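Local coordinates for protein glycerol dehydrogenase (Schizosaccharomyces pombe, PDB 1TA9) that oxidises glycerol to dihydroxyacetone with NAD(+) as a zinc-dependent member of the iron-containing alcohol dehydrogenase family, serving glycerol assimilation, at residues G231-T236 with R265-T270. Residues are numbered along the deposited sequence; the frame is centred on the assembly and turned at random.
With K (potassium ion), chain J; ZN (zinc ion), chain I.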
loop_
_atom_site.group_PDB
_atom_site.type_symbol
_atom_site.label_atom_id
_atom_site.label_comp_id
_atom_site.label_asym_id
_atom_site.label_seq_id
_atom_site.Cartn_x
_atom_site.Cartn_y
_atom_site.Cartn_z
ATOM N N GLY B 231 16.637 9.533 26.874
ATOM C CA GLY B 231 16.754 10.853 26.283
ATOM C C GLY B 231 18.059 10.989 25.526
ATOM O O GLY B 231 18.110 11.569 24.438
ATOM N N ASP B 232 19.126 10.444 26.098
ATOM C CA ASP B 232 20.428 10.507 25.457
ATOM C C ASP B 232 20.408 9.598 24.226
ATOM O O ASP B 232 20.889 9.971 23.159
ATOM C CB ASP B 232 21.519 10.047 26.430
ATOM C CG ASP B 232 22.897 10.549 26.038
ATOM O OD1 ASP B 232 23.904 10.031 26.566
ATOM O OD2 ASP B 232 22.967 11.475 25.207
ATOM N N ALA B 233 19.830 8.409 24.373
ATOM C CA ALA B 233 19.769 7.458 23.266
ATOM C C ALA B 233 18.945 7.990 22.085
ATOM O O ALA B 233 19.254 7.708 20.922
ATOM C CB ALA B 233 19.200 6.125 23.757
ATOM N N LEU B 234 17.902 8.758 22.379
ATOM C CA LEU B 234 17.064 9.325 21.323
ATOM C C LEU B 234 17.807 10.276 20.383
ATOM O O LEU B 234 17.450 10.395 19.212
ATOM C CB LEU B 234 15.866 10.062 21.928
ATOM C CG LEU B 234 14.674 9.197 22.339
ATOM C CD1 LEU B 234 13.665 10.050 23.101
ATOM C CD2 LEU B 234 14.039 8.582 21.099
ATOM N N SER B 235 18.834 10.956 20.877
ATOM C CA SER B 235 19.561 11.886 20.023
ATOM C C SER B 235 20.555 11.199 19.087
ATOM O O SER B 235 20.950 11.769 18.070
ATOM C CB SER B 235 20.302 12.924 20.868
ATOM O OG SER B 235 21.411 12.354 21.530
ATOM N N THR B 236 20.942 9.972 19.420
ATOM C CA THR B 236 21.907 9.237 18.614
ATOM C C THR B 236 21.568 9.152 17.128
ATOM O O THR B 236 22.371 9.557 16.288
ATOM C CB THR B 236 22.106 7.804 19.145
ATOM O OG1 THR B 236 22.583 7.859 20.493
ATOM C CG2 THR B 236 23.119 7.054 18.289
ATOM N N ARG B 265 20.513 2.940 13.938
ATOM C CA ARG B 265 19.141 2.593 13.580
ATOM C C ARG B 265 18.601 1.580 14.592
ATOM O O ARG B 265 17.438 1.646 14.989
ATOM C CB ARG B 265 19.087 1.990 12.172
ATOM C CG ARG B 265 17.679 1.626 11.719
ATOM C CD ARG B 265 16.875 2.860 11.346
ATOM N NE ARG B 265 15.436 2.629 11.446
ATOM C CZ ARG B 265 14.510 3.486 11.027
ATOM N NH1 ARG B 265 14.871 4.637 10.465
ATOM N NH2 ARG B 265 13.223 3.206 11.190
ATOM N N ALA B 266 19.454 0.644 15.000
ATOM C CA ALA B 266 19.073 -0.368 15.977
ATOM C C ALA B 266 18.622 0.332 17.252
ATOM O O ALA B 266 17.645 -0.068 17.891
ATOM C CB ALA B 266 20.256 -1.294 16.268
ATOM N N CYS B 267 19.340 1.387 17.613
ATOM C CA CYS B 267 19.013 2.166 18.802
ATOM C C CYS B 267 17.606 2.764 18.654
ATOM O O CYS B 267 16.736 2.552 19.498
ATOM C CB CYS B 267 20.040 3.285 18.978
ATOM S SG CYS B 267 19.832 4.264 20.474
ATOM N N LYS B 268 17.397 3.510 17.574
ATOM C CA LYS B 268 16.105 4.143 17.300
ATOM C C LYS B 268 14.956 3.132 17.329
ATOM O O LYS B 268 13.940 3.341 17.996
ATOM C CB LYS B 268 16.145 4.824 15.929
ATOM C CG LYS B 268 14.830 5.457 15.480
ATOM C CD LYS B 268 14.965 6.009 14.063
ATOM C CE LYS B 268 13.746 6.812 13.631
ATOM N NZ LYS B 268 12.529 5.971 13.522
ATOM N N ASP B 269 15.124 2.034 16.599
ATOM C CA ASP B 269 14.099 0.998 16.519
ATOM C C ASP B 269 13.778 0.345 17.856
ATOM O O ASP B 269 12.614 0.076 18.164
ATOM C CB ASP B 269 14.522 -0.092 15.537
ATOM C CG ASP B 269 14.461 0.363 14.091
ATOM O OD1 ASP B 269 14.808 -0.450 13.208
ATOM O OD2 ASP B 269 14.072 1.524 13.836
ATOM N N THR B 270 14.813 0.074 18.642
ATOM C CA THR B 270 14.628 -0.566 19.943
ATOM C C THR B 270 13.870 0.340 20.910
ATOM O O THR B 270 12.995 -0.116 21.657
ATOM C CB THR B 270 15.989 -0.958 20.546
ATOM O OG1 THR B 270 16.645 -1.866 19.654
ATOM C CG2 THR B 270 15.812 -1.633 21.905
HETATM K K K J . 23.556 10.134 22.266
HETATM ZN ZN ZN I . 25.042 12.188 25.576
HETATM O O HOH W 1 24.114 11.265 20.015
#
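A single sulfur atom carries nearly the whole contact: SG of Cys267 sits 3.5 Å from the backbone O of Ala233 and 3.8 Å from CB of the same residue. With SG anti to its own backbone N (chi1 -176°), the cysteine reaches out from helix 258-284 against helix 223-245, and Thr236, one turn on from Ala233, borders the sulfur with its CB at 4.4 Å. Met301 of helix 289-307 packs on Cys267, and Asn298 of the same helix on Ala233, so a third helix closes over the buried seam.

Roughly a quarter turn around the helix from the sulfur, segment 231-236 is polar and holds two metals. Asp232 chelates the zinc ion unevenly, through OD2 at 2.2 Å and OD1 at 2.6 Å, in a site that includes His315 and His333. This is the active-site zinc centre, consistent with substrate binding at these three residues. The backbone O of Asp232 contacts the potassium ion at 2.8 Å; its OD2 lies 3.3 Å from the potassium, a long contact, so one carboxylate oxygen bridges the two cations. Ser235 OG and Asp182 also face the potassium. Thr236 joins both surfaces: OG1, anti to the carbonyl carbon (chi1 -60°), comes to 3.0 Å from the potassium ion and also hydrogen-bonds Ser302.

Between these two segments, then, Cys267 meets the metal-bearing helix through soft sulfur packing, while the carboxylates of Asp232 and Asp182 would offset much of the cations' charge.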